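Local coordinates for protein CT253 (Chlamydia trachomatis serovar L2, PDB 6UXC) that is of unknown function but is probably a membrane-attached lipoprotein, made with a signal peptide, whose folded part binds a sodium ion in the crystal, at residues L24-R29 and A98-Q103; L37-Q42 and N149-Y154; S46-R51 and Y154-K159; A140-A145 and M166-Q171. All blocks are in the same frame, centred on the assembly; numbering follows the deposited sequence.

Contact 1. Residues L24-R29 and A98-Q103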
# COMPACT_ATOMS: atom_id res chain seq x y z
N LEU A 24 7.16 -2.21 2.48
CA LEU A 24 6.86 -3.58 2.83
C LEU A 24 5.81 -4.16 1.89
O LEU A 24 4.94 -3.44 1.40
CB LEU A 24 6.32 -3.66 4.25
CG LEU A 24 7.20 -3.01 5.32
CD1 LEU A 24 6.58 -3.13 6.70
CD2 LEU A 24 8.62 -3.62 5.30
N PRO A 25 5.84 -5.46 1.65
CA PRO A 25 4.70 -6.09 0.99
C PRO A 25 3.41 -5.69 1.68
O PRO A 25 3.32 -5.65 2.91
CB PRO A 25 4.98 -7.58 1.14
CG PRO A 25 6.48 -7.67 1.30
CD PRO A 25 6.87 -6.45 2.07
N VAL A 26 2.38 -5.43 0.87
CA VAL A 26 1.10 -5.06 1.43
C VAL A 26 0.53 -6.21 2.26
O VAL A 26 0.52 -7.38 1.87
CB VAL A 26 0.16 -4.62 0.30
CG1 VAL A 26 -1.31 -4.49 0.81
CG2 VAL A 26 0.68 -3.30 -0.33
N PHE A 27 0.03 -5.85 3.43
CA PHE A 27 -0.52 -6.77 4.41
C PHE A 27 -2.02 -6.89 4.21
O PHE A 27 -2.70 -5.87 4.02
CB PHE A 27 -0.19 -6.24 5.81
CG PHE A 27 -0.41 -7.19 6.93
CD1 PHE A 27 0.27 -8.40 6.98
CD2 PHE A 27 -1.23 -6.85 7.99
CE1 PHE A 27 0.10 -9.27 8.06
CE2 PHE A 27 -1.40 -7.70 9.09
CZ PHE A 27 -0.74 -8.91 9.11
N TYR A 28 -2.55 -8.11 4.23
CA TYR A 28 -3.98 -8.32 4.03
C TYR A 28 -4.41 -9.58 4.76
O TYR A 28 -4.04 -10.69 4.36
CB TYR A 28 -4.29 -8.42 2.53
CG TYR A 28 -5.74 -8.52 2.12
CD1 TYR A 28 -6.75 -8.03 2.92
CD2 TYR A 28 -6.08 -9.10 0.92
CE1 TYR A 28 -8.09 -8.14 2.54
CE2 TYR A 28 -7.40 -9.20 0.53
CZ TYR A 28 -8.39 -8.71 1.32
OH TYR A 28 -9.69 -8.85 0.90
N ARG A 29 -5.17 -9.42 5.84
CA ARG A 29 -5.69 -10.54 6.62
C ARG A 29 -7.08 -10.90 6.12
O ARG A 29 -7.98 -10.05 6.10
CB ARG A 29 -5.74 -10.18 8.10
CG ARG A 29 -4.40 -9.93 8.71
CD ARG A 29 -4.56 -9.38 10.13
NE ARG A 29 -5.03 -7.99 10.11
CZ ARG A 29 -6.13 -7.54 10.71
NH1 ARG A 29 -6.95 -8.34 11.38
NH2 ARG A 29 -6.43 -6.24 10.62
N ALA A 98 1.58 -0.53 4.33
CA ALA A 98 0.18 -0.38 3.94
C ALA A 98 -0.54 -1.71 4.12
O ALA A 98 -0.07 -2.75 3.65
CB ALA A 98 0.07 0.07 2.49
N GLU A 99 -1.68 -1.67 4.81
CA GLU A 99 -2.52 -2.83 5.06
C GLU A 99 -3.89 -2.64 4.42
O GLU A 99 -4.56 -1.64 4.68
CB GLU A 99 -2.74 -3.05 6.57
CG GLU A 99 -3.63 -4.23 6.87
CD GLU A 99 -3.78 -4.53 8.35
OE1 GLU A 99 -3.21 -3.82 9.21
OE2 GLU A 99 -4.49 -5.52 8.65
N ILE A 100 -4.30 -3.60 3.59
CA ILE A 100 -5.67 -3.63 3.11
C ILE A 100 -6.56 -4.09 4.25
O ILE A 100 -6.43 -5.22 4.73
CB ILE A 100 -5.82 -4.57 1.92
CG1 ILE A 100 -4.98 -4.13 0.72
CG2 ILE A 100 -7.31 -4.65 1.48
CD1 ILE A 100 -4.92 -5.23 -0.36
N LEU A 101 -7.47 -3.22 4.68
CA LEU A 101 -8.37 -3.65 5.75
C LEU A 101 -9.55 -4.44 5.19
O LEU A 101 -10.00 -5.43 5.81
CB LEU A 101 -8.85 -2.43 6.54
CG LEU A 101 -7.77 -1.57 7.21
CD1 LEU A 101 -8.43 -0.39 7.92
CD2 LEU A 101 -6.93 -2.37 8.20
N GLU A 102 -10.07 -4.03 4.04
CA GLU A 102 -11.16 -4.74 3.40
C GLU A 102 -11.31 -4.24 1.98
O GLU A 102 -10.93 -3.12 1.64
CB GLU A 102 -12.47 -4.56 4.17
CG GLU A 102 -13.18 -3.25 3.90
CD GLU A 102 -14.48 -3.08 4.67
OE1 GLU A 102 -14.96 -4.04 5.30
OE2 GLU A 102 -15.03 -1.96 4.64
N GLN A 103 -11.84 -5.11 1.14
CA GLN A 103 -12.45 -4.71 -0.12
C GLN A 103 -13.79 -5.40 -0.18
O GLN A 103 -13.87 -6.62 -0.03
CB GLN A 103 -11.58 -5.09 -1.33
CG GLN A 103 -12.32 -4.87 -2.64
CD GLN A 103 -11.40 -4.80 -3.85
OE1 GLN A 103 -10.69 -3.80 -4.05
NE2 GLN A 103 -11.43 -5.84 -4.66
O HOH W 1 3.39 -1.62 2.61
O HOH W 2 -11.80 -7.92 2.45
O HOH W 3 -6.10 -6.83 6.87
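F27 and E99 pair in parallel, their CA atoms 4.5 Å apart, where the end of strand 19-28 joins strand 94-105 in the mixed sheet. The bridge rests on two backbone bonds: F27 N to A98 O at 3.1 Å and 166°, and I100 N to F27 O at 2.8 Å but bent to 140°. E99 shows how the side chains use this pairing. Its CB and CG run past F27 O, CG to F27 O 3.4 Å, and come beside the F27 ring, CG lying 3.7 Å from F27 CD2. The carboxyl carbon CD then reaches the edge of the same ring, with OE1 in the ring plane; at the tip OE2 takes both NE and NH2 of R29, each at 2.9 Å. This is a side-on grip on a single oxygen, which stays in the guanidinium plane, and the bend in the arginine chain at chi3 (-73°) brings the NE/NH2 edge to OE2. Water 3 gives OE2 a further donor and ties it to R29 N and I100 O. Beyond E99, I100 CG2 sits over one face of the Y28 ring, 4.0 Å from its centroid, while I100 CG1 meets V26 CG1. F75 stacks on F27, and helix 41-55 lies against Y28 and I100. With two arginine N-H groups and a water directed at one oxygen, the E99 carboxylate is probably stabilised in its charged form.

Contact 2. Residues L37-Q42 and N149-Y154; sequences LPWNLQ and NDYHRY
P38 and H152 face each other where the loop part of L37-Q42 meets the irregular N149-Y154, their CA atoms 6.4 Å apart, and no hydrogen bond crosses between the segments. The proline CD lies over one face of the imidazole, 3.8 Å from the ring centroid and 21° off its normal, a CH-pi contact. P38 CG approaches the carbonyl oxygen Y151 O at 3.2 Å. The same oxygen lies in the plane of the W39 indole, at its edge, 3.6 Å from CZ3. L37 completes the apolar side by placing CD2 3.7 Å from Y151 CB, while its CD1 covers a face of the indole. On the facing loop, D150 forms an Asx motif, its OD1 accepting R153 N at 2.8 Å from above the carboxylate plane, which probably steadies the turn carrying Y151 and H152. P38 and W39 belong to the lead-in to helix 41-55, which N40 caps through OD1 to A43 N. W39 reaches the loop with CG in the crowded position between backbone N and carbonyl carbon (chi1 75°), and its NE1 is bonded to E44. The Y151 hydroxyl donates to a lone pair of N149 OD1, 2.7 Å away, and is also hydrogen-bonded to M166 N.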
# COMPACT_ATOMS: atom_id res chain seq x y z
N LEU A 37 -11.40 -13.75 -7.62
CA LEU A 37 -10.57 -12.93 -8.48
C LEU A 37 -9.44 -13.74 -9.08
O LEU A 37 -8.81 -14.54 -8.39
CB LEU A 37 -9.96 -11.77 -7.70
CG LEU A 37 -10.76 -10.49 -7.61
CD1 LEU A 37 -9.85 -9.42 -7.10
CD2 LEU A 37 -11.38 -10.10 -8.97
N PRO A 38 -9.15 -13.54 -10.38
CA PRO A 38 -8.04 -14.24 -11.00
C PRO A 38 -6.67 -13.67 -10.68
O PRO A 38 -5.69 -14.05 -11.32
CB PRO A 38 -8.35 -14.10 -12.50
CG PRO A 38 -9.08 -12.83 -12.60
CD PRO A 38 -9.90 -12.72 -11.34
N TRP A 39 -6.57 -12.76 -9.70
CA TRP A 39 -5.27 -12.30 -9.26
C TRP A 39 -5.34 -12.07 -7.76
O TRP A 39 -6.42 -12.03 -7.16
CB TRP A 39 -4.82 -11.02 -10.00
CG TRP A 39 -5.53 -9.74 -9.58
CD1 TRP A 39 -5.13 -8.85 -8.62
CD2 TRP A 39 -6.76 -9.23 -10.11
NE1 TRP A 39 -6.06 -7.82 -8.52
CE2 TRP A 39 -7.05 -8.02 -9.43
CE3 TRP A 39 -7.63 -9.67 -11.10
CZ2 TRP A 39 -8.20 -7.26 -9.70
CZ3 TRP A 39 -8.76 -8.91 -11.37
CH2 TRP A 39 -9.03 -7.72 -10.66
N ASN A 40 -4.18 -11.89 -7.16
CA ASN A 40 -4.04 -11.68 -5.73
C ASN A 40 -4.07 -10.18 -5.42
O ASN A 40 -3.23 -9.43 -5.92
CB ASN A 40 -2.73 -12.30 -5.25
CG ASN A 40 -2.49 -12.10 -3.79
OD1 ASN A 40 -1.67 -11.28 -3.39
ND2 ASN A 40 -3.22 -12.86 -2.98
N LEU A 41 -5.05 -9.75 -4.62
CA LEU A 41 -5.20 -8.32 -4.34
C LEU A 41 -3.95 -7.75 -3.68
O LEU A 41 -3.48 -6.67 -4.06
CB LEU A 41 -6.42 -8.12 -3.45
CG LEU A 41 -7.13 -6.78 -3.50
CD1 LEU A 41 -7.71 -6.44 -4.90
CD2 LEU A 41 -8.23 -6.84 -2.47
N GLN A 42 -3.39 -8.46 -2.69
CA GLN A 42 -2.14 -8.01 -2.07
C GLN A 42 -1.05 -7.79 -3.10
O GLN A 42 -0.29 -6.81 -3.02
CB GLN A 42 -1.64 -9.02 -1.03
CG GLN A 42 -2.30 -8.93 0.29
N ASN A 149 -18.00 -5.44 -14.64
CA ASN A 149 -17.44 -6.16 -13.51
C ASN A 149 -17.02 -7.58 -13.90
O ASN A 149 -16.97 -8.47 -13.05
CB ASN A 149 -18.44 -6.17 -12.35
CG ASN A 149 -18.74 -4.77 -11.82
OD1 ASN A 149 -17.87 -4.11 -11.24
ND2 ASN A 149 -19.98 -4.31 -12.01
N ASP A 150 -16.72 -7.80 -15.18
CA ASP A 150 -16.08 -9.03 -15.62
C ASP A 150 -14.59 -8.88 -15.36
O ASP A 150 -13.83 -8.37 -16.20
CB ASP A 150 -16.36 -9.29 -17.09
CG ASP A 150 -15.89 -10.67 -17.54
OD1 ASP A 150 -14.94 -11.20 -16.91
OD2 ASP A 150 -16.45 -11.19 -18.53
N TYR A 151 -14.16 -9.29 -14.16
CA TYR A 151 -12.76 -9.18 -13.76
C TYR A 151 -11.91 -10.33 -14.28
O TYR A 151 -10.71 -10.38 -13.97
CB TYR A 151 -12.67 -9.04 -12.24
CG TYR A 151 -13.31 -7.75 -11.86
CD1 TYR A 151 -12.73 -6.54 -12.25
CD2 TYR A 151 -14.51 -7.72 -11.18
CE1 TYR A 151 -13.33 -5.32 -11.96
CE2 TYR A 151 -15.12 -6.51 -10.88
CZ TYR A 151 -14.52 -5.32 -11.25
OH TYR A 151 -15.16 -4.12 -10.97
N HIS A 152 -12.48 -11.22 -15.07
CA HIS A 152 -11.66 -12.15 -15.84
C HIS A 152 -11.38 -11.62 -17.24
O HIS A 152 -10.25 -11.73 -17.73
CB HIS A 152 -12.34 -13.52 -15.83
CG HIS A 152 -12.47 -14.11 -14.45
ND1 HIS A 152 -13.48 -13.75 -13.58
CD2 HIS A 152 -11.70 -14.99 -13.78
CE1 HIS A 152 -13.33 -14.40 -12.44
NE2 HIS A 152 -12.26 -15.16 -12.54
N ARG A 153 -12.35 -10.97 -17.89
CA ARG A 153 -12.08 -10.32 -19.17
C ARG A 153 -11.25 -9.04 -18.97
O ARG A 153 -10.37 -8.73 -19.78
CB ARG A 153 -13.39 -9.99 -19.88
CG ARG A 153 -13.20 -9.45 -21.29
N TYR A 154 -11.53 -8.30 -17.91
CA TYR A 154 -10.94 -6.97 -17.70
C TYR A 154 -10.32 -6.88 -16.32
O TYR A 154 -10.59 -5.95 -15.55
CB TYR A 154 -12.00 -5.87 -17.86
CG TYR A 154 -12.84 -5.96 -19.12
CD1 TYR A 154 -12.27 -5.77 -20.38
CD2 TYR A 154 -14.20 -6.18 -19.05
CE1 TYR A 154 -13.03 -5.83 -21.52
CE2 TYR A 154 -14.97 -6.24 -20.20
CZ TYR A 154 -14.38 -6.06 -21.43
OH TYR A 154 -15.14 -6.12 -22.57

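Contact 3. Residues S46-R51 and Y154-K159; sequences SEEISR and YGWRSK
E47 and R157 meet in a salt-bridge network that joins helix 41-55 to a type II beta turn running from G155 to S158. The guanidinium grips the carboxylate end-on: R157 NH1 reaches E47 OE1 and R157 NH2 reaches E47 OE2, both at 2.7 Å. Each oxygen is met on its syn side, with the two planes turned 43° apart. R51, one helical turn on from E47, comes to OE1 from another direction, with NE at 2.8 Å on the anti side and NH2 at 3.1 Å from above the carboxylate plane, so with R157 NH1 three N-H groups converge on that oxygen. W156 adds to the closely fitted part. R157 CG covers one indole face over its centre, and the ring's benzo edge lies along E47, whose OE2 is 3.5 Å from W156 CH2; the W39 ring meets the same indole. The looser, solvent-side member across the segments is R51, which the turn hardly covers; its NH2 lies 4.4 Å from R157 NH1, a proximity that the shared carboxylate probably offsets. The backbones stay well apart, 10.3 Å between the CA atoms of E48 and W156. E48 bends at chi2 (-67°) to bring its carboxylate to the indole, while its OE1 pairs with R52. The remaining oxygen, OE2, takes W156 NE1 at 2.9 Å and 171°, lying in the indole plane.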
# COMPACT_ATOMS: atom_id res chain seq x y z
N SER A 46 0.69 -4.22 -3.82
CA SER A 46 2.13 -4.05 -3.63
C SER A 46 2.79 -3.50 -4.87
O SER A 46 3.62 -2.58 -4.80
CB SER A 46 2.78 -5.39 -3.26
OG SER A 46 2.36 -5.84 -1.99
N GLU A 47 2.47 -4.07 -6.03
CA GLU A 47 3.12 -3.63 -7.25
C GLU A 47 2.71 -2.21 -7.61
O GLU A 47 3.55 -1.39 -8.00
CB GLU A 47 2.77 -4.57 -8.40
CG GLU A 47 3.43 -4.08 -9.68
CD GLU A 47 3.33 -5.06 -10.82
OE1 GLU A 47 3.13 -4.61 -11.96
OE2 GLU A 47 3.43 -6.27 -10.56
N GLU A 48 1.42 -1.89 -7.50
CA GLU A 48 0.95 -0.59 -7.95
C GLU A 48 1.45 0.52 -7.04
O GLU A 48 1.79 1.61 -7.52
CB GLU A 48 -0.58 -0.59 -8.03
CG GLU A 48 -1.15 -1.47 -9.16
CD GLU A 48 -0.83 -0.94 -10.55
OE1 GLU A 48 -0.62 0.29 -10.71
OE2 GLU A 48 -0.79 -1.74 -11.51
N ILE A 49 1.52 0.27 -5.74
CA ILE A 49 2.09 1.27 -4.85
C ILE A 49 3.59 1.36 -5.07
O ILE A 49 4.16 2.46 -5.14
CB ILE A 49 1.75 0.97 -3.38
CG1 ILE A 49 0.25 1.07 -3.18
CG2 ILE A 49 2.49 1.93 -2.47
CD1 ILE A 49 -0.24 0.36 -1.91
N SER A 50 4.25 0.22 -5.23
CA SER A 50 5.69 0.25 -5.48
C SER A 50 6.01 1.01 -6.75
O SER A 50 6.93 1.83 -6.78
CB SER A 50 6.25 -1.18 -5.52
OG SER A 50 7.65 -1.18 -5.89
N ARG A 51 5.26 0.76 -7.83
CA ARG A 51 5.53 1.48 -9.07
C ARG A 51 5.41 2.99 -8.87
O ARG A 51 6.17 3.78 -9.45
CB ARG A 51 4.59 1.03 -10.19
CG ARG A 51 4.95 -0.30 -10.80
CD ARG A 51 3.92 -0.72 -11.85
NE ARG A 51 4.22 -2.02 -12.43
CZ ARG A 51 5.02 -2.20 -13.48
NH1 ARG A 51 5.60 -1.18 -14.07
NH2 ARG A 51 5.22 -3.42 -13.94
N TYR A 154 -11.53 -8.30 -17.91
CA TYR A 154 -10.94 -6.97 -17.70
C TYR A 154 -10.32 -6.88 -16.32
O TYR A 154 -10.59 -5.95 -15.55
CB TYR A 154 -12.00 -5.87 -17.86
CG TYR A 154 -12.84 -5.96 -19.12
CD1 TYR A 154 -12.27 -5.77 -20.38
CD2 TYR A 154 -14.20 -6.18 -19.05
CE1 TYR A 154 -13.03 -5.83 -21.52
CE2 TYR A 154 -14.97 -6.24 -20.20
CZ TYR A 154 -14.38 -6.06 -21.43
OH TYR A 154 -15.14 -6.12 -22.57
N GLY A 155 -9.49 -7.86 -15.98
CA GLY A 155 -8.84 -7.90 -14.69
C GLY A 155 -7.52 -7.15 -14.69
O GLY A 155 -7.06 -6.65 -15.72
N TRP A 156 -6.92 -7.06 -13.50
CA TRP A 156 -5.68 -6.31 -13.33
C TRP A 156 -4.66 -6.72 -14.38
O TRP A 156 -4.46 -7.91 -14.64
CB TRP A 156 -5.12 -6.54 -11.93
CG TRP A 156 -3.83 -5.84 -11.69
CD1 TRP A 156 -3.56 -4.51 -11.88
CD2 TRP A 156 -2.62 -6.42 -11.20
NE1 TRP A 156 -2.26 -4.23 -11.55
CE2 TRP A 156 -1.66 -5.39 -11.12
CE3 TRP A 156 -2.26 -7.71 -10.80
CZ2 TRP A 156 -0.36 -5.61 -10.67
CZ3 TRP A 156 -0.97 -7.93 -10.37
CH2 TRP A 156 -0.04 -6.89 -10.30
N ARG A 157 -4.03 -5.71 -14.99
CA ARG A 157 -3.03 -5.81 -16.04
C ARG A 157 -3.66 -5.71 -17.42
O ARG A 157 -3.09 -5.09 -18.33
CB ARG A 157 -2.22 -7.10 -15.94
CG ARG A 157 -1.42 -7.22 -14.65
CD ARG A 157 -0.11 -7.88 -14.95
NE ARG A 157 0.64 -8.29 -13.76
CZ ARG A 157 1.60 -7.56 -13.20
NH1 ARG A 157 1.94 -6.37 -13.69
NH2 ARG A 157 2.23 -8.04 -12.13
N SER A 158 -4.84 -6.31 -17.61
CA SER A 158 -5.53 -6.19 -18.89
C SER A 158 -5.70 -4.72 -19.24
O SER A 158 -5.64 -3.85 -18.36
CB SER A 158 -6.88 -6.90 -18.84
OG SER A 158 -7.90 -6.01 -18.42
N LYS A 159 -5.89 -4.42 -20.53
CA LYS A 159 -5.92 -3.04 -20.99
C LYS A 159 -6.96 -2.23 -20.23
O LYS A 159 -6.69 -1.12 -19.76
CB LYS A 159 -6.20 -2.99 -22.49

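Contact 4. Residues A140-A145 and M166-Q171; sequences ASQSLA and MGLMHQ
M169 CG rests against A140, 3.6 Å from A140 CB and 3.5 Å from A140 C, so the methionine meets both the methyl and the backbone of the strand. Its CG is anti to the backbone N (chi1 -173°); the bend at chi2 brings SD beside A140, 3.7 Å from A140 O, and CE leads off toward Q103. Two residues further along the strand, Q142 CB touches M169 CB at 3.8 Å. Past its CB the glutamine folds at chi2 (63°) toward L168, and Q142 NE2 lies 4.1 Å from L168 CD1. No hydrogen bond joins the two segments.

The backbone geometry is consistent with this pattern. Strand 140-143 and helix 166-171 run nearly antiparallel, 155° between their directions, with axes 7.2 Å apart at closest approach; A140 and Q142, two residues apart on the strand, both direct their CB atoms to the helix, while S141 between them turns away. The strand is the outermost on its side of the sheet, and the helix packs on the sheet's face as in an alpha/beta layer. Backbone bonds from A140 to A116 and from Q142 to I114 tie the strand to strand 113-124. The amide of Q142 has its polar partners elsewhere, OE1 with R172 and NE2 with S146. H170, on the same helix, is held by E44 and Q103.

The segments therefore meet by van der Waals contact alone, largely through aliphatic atoms, while the polar end of Q142 is satisfied by R172 and S146.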
# COMPACT_ATOMS: atom_id res chain seq x y z
N ALA A 140 -11.65 4.37 -0.78
CA ALA A 140 -12.17 4.75 -2.08
C ALA A 140 -13.40 3.90 -2.37
O ALA A 140 -13.52 2.79 -1.85
CB ALA A 140 -11.12 4.58 -3.17
N SER A 141 -14.32 4.44 -3.17
CA SER A 141 -15.53 3.70 -3.51
C SER A 141 -15.95 4.07 -4.92
O SER A 141 -15.74 5.20 -5.38
CB SER A 141 -16.67 4.00 -2.54
OG SER A 141 -17.82 3.31 -2.97
N GLN A 142 -16.58 3.10 -5.59
CA GLN A 142 -16.98 3.28 -6.98
C GLN A 142 -18.27 2.51 -7.27
O GLN A 142 -18.42 1.35 -6.87
CB GLN A 142 -15.87 2.81 -7.93
CG GLN A 142 -16.07 3.18 -9.40
CD GLN A 142 -16.08 4.67 -9.60
OE1 GLN A 142 -15.41 5.40 -8.89
NE2 GLN A 142 -16.85 5.14 -10.58
N SER A 143 -19.18 3.16 -7.99
CA SER A 143 -20.45 2.53 -8.34
C SER A 143 -20.20 1.34 -9.25
O SER A 143 -19.44 1.42 -10.20
CB SER A 143 -21.36 3.55 -9.02
OG SER A 143 -22.51 2.92 -9.57
N LEU A 144 -20.86 0.21 -8.94
CA LEU A 144 -20.70 -1.00 -9.75
C LEU A 144 -21.30 -0.84 -11.14
O LEU A 144 -20.98 -1.64 -12.02
CB LEU A 144 -21.34 -2.20 -9.05
CG LEU A 144 -20.60 -2.73 -7.81
CD1 LEU A 144 -21.45 -3.80 -7.16
CD2 LEU A 144 -19.24 -3.28 -8.17
N ALA A 145 -22.15 0.16 -11.35
CA ALA A 145 -22.70 0.40 -12.67
C ALA A 145 -21.76 1.18 -13.57
O ALA A 145 -22.04 1.28 -14.77
CB ALA A 145 -24.03 1.16 -12.54
N MET A 166 -13.83 -1.54 -10.15
CA MET A 166 -12.76 -1.82 -9.21
C MET A 166 -11.49 -1.06 -9.60
O MET A 166 -10.78 -0.56 -8.74
CB MET A 166 -12.47 -3.31 -9.15
CG MET A 166 -11.46 -3.66 -8.06
SD MET A 166 -10.89 -5.34 -8.11
CE MET A 166 -12.41 -6.28 -8.10
N GLY A 167 -11.18 -1.02 -10.90
CA GLY A 167 -9.94 -0.41 -11.34
C GLY A 167 -9.93 1.09 -11.16
O GLY A 167 -8.92 1.68 -10.77
N LEU A 168 -11.07 1.73 -11.42
CA LEU A 168 -11.22 3.16 -11.16
C LEU A 168 -11.01 3.45 -9.68
O LEU A 168 -10.29 4.39 -9.31
CB LEU A 168 -12.62 3.60 -11.60
CG LEU A 168 -12.88 3.61 -13.10
CD1 LEU A 168 -14.37 3.68 -13.44
CD2 LEU A 168 -12.17 4.81 -13.71
N MET A 169 -11.64 2.64 -8.83
CA MET A 169 -11.53 2.80 -7.39
C MET A 169 -10.08 2.61 -6.94
O MET A 169 -9.53 3.44 -6.20
CB MET A 169 -12.46 1.80 -6.70
CG MET A 169 -12.59 1.95 -5.20
SD MET A 169 -11.43 0.90 -4.32
CE MET A 169 -12.15 -0.73 -4.61
N HIS A 170 -9.44 1.54 -7.41
CA HIS A 170 -8.05 1.29 -7.05
C HIS A 170 -7.14 2.43 -7.45
O HIS A 170 -6.26 2.84 -6.67
CB HIS A 170 -7.57 0.00 -7.70
CG HIS A 170 -8.09 -1.23 -7.04
ND1 HIS A 170 -7.68 -2.49 -7.42
CD2 HIS A 170 -8.99 -1.41 -6.04
CE1 HIS A 170 -8.29 -3.39 -6.68
NE2 HIS A 170 -9.10 -2.76 -5.84
N GLN A 171 -7.29 2.93 -8.67
CA GLN A 171 -6.43 3.99 -9.17
C GLN A 171 -6.48 5.21 -8.25
O GLN A 171 -5.44 5.77 -7.87
CB GLN A 171 -6.85 4.34 -10.59
CG GLN A 171 -5.90 5.24 -11.33
CD GLN A 171 -6.41 5.55 -12.72
OE1 GLN A 171 -7.56 5.93 -12.89
NE2 GLN A 171 -5.55 5.38 -13.71

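How the contacts relate
Contact 1 lies nearest the centre of the chain and is partly buried; contacts 2, 3 and 4 are surface contacts. Only contact 1 pairs strands through backbone bonds, and it shares with contact 3 an ion pair between glutamate and arginine. Contacts 2 and 4 have no hydrogen bond between their segments. Helix 41-55 and its lead-in serve contacts 2 and 3, whose segments overlap at Y154, which meet where W39 packs on G155 and W156, and whose centres are about 10 Å apart. Contacts 1 and 4 reach the same sheet, on strands 94-105 and 131-143. A probable hydrogen bond from V26 N to S46 OG ties contact 1 to contact 3, whereas contacts 3 and 4 do not touch.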